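Local coordinates for protein 1-carboxybiuret hydrolase subunit AtzE (Pseudomonas sp., PDB 6C62) that hydrolyses 1-carboxybiuret to urea-1,3-dicarboxylate and ammonia, a step in atrazine degradation, as a member of the amidase family, at residues Phe123-Thr128 with Val329-Ser334; Asp170-Ile175 with Val303-Glu308. One frame throughout, in Å; residues are numbered along the deposited sequence.

Overall arrangement
From the N terminus, the loop after strand 113-118 supplies 123-128, and the loop leaving strand 165-170 supplies 170-175. The chain then runs on to helix 294-312, whose residues 303-308 turn back to 170-175 and close contact 2. Helix 329-336 follows and meets 123-128, so contact 1 encloses contact 2, a compact example of how nested closures bring distant parts of a chain to one place. Two loops from the central mixed sheet are thereby tied to helices 294-312 and 329-336. The contact centres lie about 10 Å apart, and they touch directly: Tyr125 OH packs on Ala306 CB, and Phe127 CZ on Asn172 O.

Contact 1 (Phe123-Thr128 with Val329-Ser334); sequences FAYGFT and VDRFIS
Tyr125 is held between Arg331 and Phe332, which reach it from consecutive positions of helix 329-336, in a cation-pi and aromatic cluster close to the probable active site of this amidase-fold enzyme. The guanidinium of Arg331 lies nearly flat over one face of the tyrosine ring, its plane tilted by 30° and its CZ 4.3 Å from the ring centroid, displaced toward the CE1-CZ side of the ring. A bend at chi3 (59°) folds the arginine back over the ring, while its CB packs on Tyr125 CE2 at 3.6 Å. Phe332 makes an edge-to-face pair with the tyrosine: the Tyr125 edge is directed at the phenylalanine face, with CD2 3.6 Å from Phe332 CE1 and the planes at 57°. Phe332 CZ also meets Phe123 CB at 3.9 Å. Without the ring, as with an alanine here, the Arg331 guanidinium would probably lose its aromatic platform and the face of Phe332 its edge partner. Further out, His313 meets the rings of both Phe123 and Phe332, and Phe202 meets that of Tyr125. Arg331 also packs on a polar side chain from the chain of another protein, placing this helix at a subunit interface. The phenol oxygen reaches the helix backbone through one water, 2.8 Å from Tyr125 OH, which donates to Arg331 O at 2.7 Å.

Contact 2 (Asp170-Ile175 with Val303-Glu308); sequences DTNGSI and VITASE
Asn172 and Thr305 approach from opposite directions, and one buried hydrogen bond between them illustrates how a helix can be fastened to a loop that probably carries the nucleophile with very little shared surface. Asn172 ND2 donates to Thr305 OG1 at 2.9 Å along an almost straight path (169°), and the hydroxyl oxygen lies within 5° of the amide plane. With CG placed anti to its carbonyl carbon (chi1 -65°), the asparagine extends from the loop toward helix 294-312. The threonine hydroxyl also bonds to Ala301 O, one turn earlier in that helix, so OG1 accepts from the amide while its own proton can serve the carbonyl. Beside this bond, Thr305 CG2 packs against Asn172 ND2 at 3.5 Å. Thr171 adds a looser methyl contact, its CG2 4.4 Å from Thr305 OG1, while its own hydroxyl is bonded to Asp207.

The loop itself is bent round Asp170. Its OD2 accepts from Ile175 N at 3.0 Å, the donor lying well above the carboxylate plane, and is also salt-bridged to Arg176; OD1 takes a weak bond from Gly173 N. Within this turn sits Ser174, its OG bonded to Ser150 N. A Gly-Ser turn after a central strand is consistent with the amidase signature fold, where it carries the nucleophile of the Ser-Ser-Lys triad, here probably Ser174 with Ser150 and Lys74.

Contact 1 (Phe123-Thr128 with Val329-Ser334)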
loop_
_atom_site.group_PDB
_atom_site.type_symbol
_atom_site.label_atom_id
_atom_site.label_comp_id
_atom_site.label_asym_id
_atom_site.label_seq_id
_atom_site.Cartn_x
_atom_site.Cartn_y
_atom_site.Cartn_z
ATOM N N PHE A 123 11.304 11.781 17.044
ATOM C CA PHE A 123 10.465 11.004 16.166
ATOM C C PHE A 123 11.053 10.794 14.802
ATOM O O PHE A 123 10.336 10.479 13.859
ATOM C CB PHE A 123 9.004 11.564 16.127
ATOM C CG PHE A 123 8.232 11.384 17.410
ATOM C CD1 PHE A 123 8.279 10.221 18.129
ATOM C CD2 PHE A 123 7.422 12.404 17.903
ATOM C CE1 PHE A 123 7.522 10.078 19.297
ATOM C CE2 PHE A 123 6.678 12.261 19.034
ATOM C CZ PHE A 123 6.725 11.086 19.746
ATOM N N ALA A 124 12.379 10.959 14.707
ATOM C CA ALA A 124 13.167 10.710 13.514
ATOM C C ALA A 124 12.975 11.750 12.407
ATOM O O ALA A 124 13.505 11.529 11.348
ATOM C CB ALA A 124 12.907 9.304 12.967
ATOM N N TYR A 125 12.292 12.866 12.624
ATOM C CA TYR A 125 12.068 13.856 11.547
ATOM C C TYR A 125 13.096 14.983 11.619
ATOM O O TYR A 125 12.906 15.966 12.344
ATOM C CB TYR A 125 10.657 14.451 11.636
ATOM C CG TYR A 125 10.053 15.048 10.343
ATOM C CD1 TYR A 125 10.692 14.975 9.099
ATOM C CD2 TYR A 125 8.787 15.624 10.368
ATOM C CE1 TYR A 125 10.116 15.496 7.960
ATOM C CE2 TYR A 125 8.163 16.101 9.182
ATOM C CZ TYR A 125 8.841 16.032 7.982
ATOM O OH TYR A 125 8.286 16.556 6.819
ATOM N N GLY A 126 14.199 14.826 10.932
ATOM C CA GLY A 126 15.294 15.844 10.959
ATOM C C GLY A 126 16.608 15.254 10.532
ATOM O O GLY A 126 16.781 14.030 10.620
ATOM N N PHE A 127 17.515 16.078 10.018
ATOM C CA PHE A 127 18.842 15.616 9.618
ATOM C C PHE A 127 19.991 16.194 10.402
ATOM O O PHE A 127 21.127 16.124 9.936
ATOM C CB PHE A 127 19.050 15.976 8.168
ATOM C CG PHE A 127 18.214 15.171 7.227
ATOM C CD1 PHE A 127 18.331 13.791 7.201
ATOM C CD2 PHE A 127 17.366 15.784 6.350
ATOM C CE1 PHE A 127 17.538 13.033 6.344
ATOM C CE2 PHE A 127 16.603 15.035 5.428
ATOM C CZ PHE A 127 16.693 13.663 5.455
ATOM N N THR A 128 19.741 16.750 11.583
ATOM C CA THR A 128 20.822 17.432 12.339
ATOM C C THR A 128 21.013 17.050 13.814
ATOM O O THR A 128 22.005 17.442 14.406
ATOM C CB THR A 128 20.578 18.931 12.279
ATOM O OG1 THR A 128 19.379 19.256 13.013
ATOM C CG2 THR A 128 20.479 19.418 10.775
ATOM N N VAL A 329 7.493 20.278 14.893
ATOM C CA VAL A 329 6.069 20.093 15.067
ATOM C C VAL A 329 5.235 20.723 13.925
ATOM O O VAL A 329 4.226 20.149 13.514
ATOM C CB VAL A 329 5.591 20.595 16.423
ATOM C CG1 VAL A 329 5.633 22.110 16.497
ATOM C CG2 VAL A 329 4.226 20.062 16.711
ATOM N N ASP A 330 5.665 21.885 13.417
ATOM C CA ASP A 330 4.956 22.532 12.318
ATOM C C ASP A 330 5.108 21.787 10.997
ATOM O O ASP A 330 4.199 21.849 10.147
ATOM C CB ASP A 330 5.324 23.992 12.150
ATOM C CG ASP A 330 5.145 24.783 13.491
ATOM O OD1 ASP A 330 4.132 24.449 14.174
ATOM O OD2 ASP A 330 6.044 25.629 13.859
ATOM N N ARG A 331 6.178 20.999 10.877
ATOM C CA ARG A 331 6.355 20.143 9.719
ATOM C C ARG A 331 5.446 18.932 9.801
ATOM O O ARG A 331 4.924 18.508 8.797
ATOM C CB ARG A 331 7.819 19.709 9.599
ATOM C CG ARG A 331 8.778 20.935 9.575
ATOM C CD ARG A 331 10.196 20.551 9.239
ATOM N NE ARG A 331 10.249 19.902 7.911
ATOM C CZ ARG A 331 11.231 19.112 7.491
ATOM N NH1 ARG A 331 12.214 18.786 8.335
ATOM N NH2 ARG A 331 11.206 18.622 6.259
ATOM N N PHE A 332 5.277 18.371 10.988
ATOM C CA PHE A 332 4.317 17.303 11.188
ATOM C C PHE A 332 2.903 17.783 10.896
ATOM O O PHE A 332 2.133 17.080 10.209
ATOM C CB PHE A 332 4.390 16.697 12.633
ATOM C CG PHE A 332 5.487 15.704 12.851
ATOM C CD1 PHE A 332 5.587 14.555 12.099
ATOM C CD2 PHE A 332 6.393 15.903 13.835
ATOM C CE1 PHE A 332 6.589 13.610 12.349
ATOM C CE2 PHE A 332 7.440 15.003 14.065
ATOM C CZ PHE A 332 7.521 13.843 13.335
ATOM N N ILE A 333 2.563 18.979 11.394
ATOM C CA ILE A 333 1.228 19.513 11.170
ATOM C C ILE A 333 1.008 19.746 9.654
ATOM O O ILE A 333 -0.024 19.351 9.126
ATOM C CB ILE A 333 0.962 20.775 11.980
ATOM C CG1 ILE A 333 0.772 20.461 13.440
ATOM C CG2 ILE A 333 -0.269 21.492 11.493
ATOM C CD1 ILE A 333 0.852 21.693 14.374
ATOM N N SER A 334 1.952 20.373 8.979
ATOM C CA SER A 334 1.869 20.512 7.535
ATOM C C SER A 334 1.595 19.216 6.838
ATOM O O SER A 334 0.713 19.127 5.962
ATOM C CB SER A 334 3.204 21.078 6.978
ATOM O OG SER A 334 3.051 21.353 5.585
HETATM O O HOH W 1 6.330 18.498 6.445
#

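Contact 2 (Asp170-Ile175 with Val303-Glu308)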
loop_
_atom_site.group_PDB
_atom_site.type_symbol
_atom_site.label_atom_id
_atom_site.label_comp_id
_atom_site.label_asym_id
_atom_site.label_seq_id
_atom_site.Cartn_x
_atom_site.Cartn_y
_atom_site.Cartn_z
ATOM N N ASP A 170 17.216 4.959 8.835
ATOM C CA ASP A 170 17.341 5.752 7.628
ATOM C C ASP A 170 16.042 5.657 6.809
ATOM O O ASP A 170 15.699 4.604 6.262
ATOM C CB ASP A 170 18.579 5.261 6.800
ATOM C CG ASP A 170 18.943 6.227 5.637
ATOM O OD1 ASP A 170 18.027 6.645 4.907
ATOM O OD2 ASP A 170 20.152 6.541 5.444
ATOM N N THR A 171 15.318 6.761 6.744
ATOM C CA THR A 171 14.125 6.828 5.954
ATOM C C THR A 171 14.425 7.575 4.670
ATOM O O THR A 171 14.229 7.019 3.573
ATOM C CB THR A 171 13.017 7.498 6.781
ATOM O OG1 THR A 171 12.828 6.735 7.944
ATOM C CG2 THR A 171 11.694 7.506 6.036
ATOM N N ASN A 172 14.938 8.787 4.812
ATOM C CA ASN A 172 15.311 9.656 3.706
ATOM C C ASN A 172 16.780 10.094 3.780
ATOM O O ASN A 172 17.179 11.029 3.076
ATOM C CB ASN A 172 14.435 10.887 3.781
ATOM C CG ASN A 172 12.949 10.558 3.559
ATOM O OD1 ASN A 172 12.589 9.969 2.535
ATOM N ND2 ASN A 172 12.093 10.927 4.535
ATOM N N GLY A 173 17.571 9.439 4.620
ATOM C CA GLY A 173 18.983 9.762 4.781
ATOM C C GLY A 173 19.597 9.591 6.136
ATOM O O GLY A 173 20.788 9.791 6.284
ATOM N N SER A 174 18.861 9.197 7.120
ATOM C CA SER A 174 19.303 9.321 8.496
ATOM C C SER A 174 20.395 8.392 9.029
ATOM O O SER A 174 20.782 8.550 10.193
ATOM C CB SER A 174 18.066 9.293 9.413
ATOM O OG SER A 174 17.437 10.563 9.303
ATOM N N ILE A 175 20.879 7.446 8.221
ATOM C CA ILE A 175 22.122 6.736 8.492
ATOM C C ILE A 175 23.252 7.355 7.691
ATOM O O ILE A 175 24.360 7.631 8.208
ATOM C CB ILE A 175 22.019 5.242 8.135
ATOM C CG1 ILE A 175 21.242 4.503 9.216
ATOM C CG2 ILE A 175 23.401 4.577 7.962
ATOM C CD1 ILE A 175 20.812 3.076 8.825
ATOM N N VAL A 303 6.636 13.941 0.242
ATOM C CA VAL A 303 5.190 13.931 0.406
ATOM C C VAL A 303 4.708 12.787 1.263
ATOM O O VAL A 303 3.933 13.013 2.189
ATOM C CB VAL A 303 4.488 13.994 -1.002
ATOM C CG1 VAL A 303 3.020 13.664 -0.892
ATOM C CG2 VAL A 303 4.625 15.394 -1.598
ATOM N N ILE A 304 5.143 11.596 0.974
ATOM C CA ILE A 304 4.740 10.400 1.721
ATOM C C ILE A 304 5.230 10.461 3.168
ATOM O O ILE A 304 4.548 10.109 4.059
ATOM C CB ILE A 304 5.267 9.151 0.995
ATOM C CG1 ILE A 304 4.390 8.945 -0.252
ATOM C CG2 ILE A 304 5.235 7.886 1.843
ATOM C CD1 ILE A 304 4.976 7.993 -1.292
ATOM N N THR A 305 6.437 10.939 3.349
ATOM C CA THR A 305 7.067 11.054 4.667
ATOM C C THR A 305 6.244 11.969 5.558
ATOM O O THR A 305 5.945 11.616 6.684
ATOM C CB THR A 305 8.510 11.574 4.541
ATOM O OG1 THR A 305 9.323 10.525 3.958
ATOM C CG2 THR A 305 9.056 11.988 5.872
ATOM N N ALA A 306 5.931 13.156 5.051
ATOM C CA ALA A 306 5.248 14.138 5.872
ATOM C C ALA A 306 3.845 13.664 6.274
ATOM O O ALA A 306 3.437 13.856 7.376
ATOM C CB ALA A 306 5.165 15.470 5.149
ATOM N N SER A 307 3.090 13.111 5.326
ATOM C CA SER A 307 1.752 12.641 5.667
ATOM C C SER A 307 1.760 11.399 6.586
ATOM O O SER A 307 0.974 11.367 7.550
ATOM C CB SER A 307 0.955 12.392 4.402
ATOM O OG SER A 307 0.597 13.663 3.894
ATOM N N GLU A 308 2.563 10.399 6.256
ATOM C CA GLU A 308 2.563 9.189 7.057
ATOM C C GLU A 308 3.157 9.495 8.472
ATOM O O GLU A 308 2.608 9.066 9.437
ATOM C CB GLU A 308 3.371 8.062 6.419
ATOM C CG GLU A 308 2.691 7.368 5.291
ATOM C CD GLU A 308 3.365 6.066 4.767
ATOM O OE1 GLU A 308 4.139 5.388 5.481
ATOM O OE2 GLU A 308 3.056 5.668 3.581
#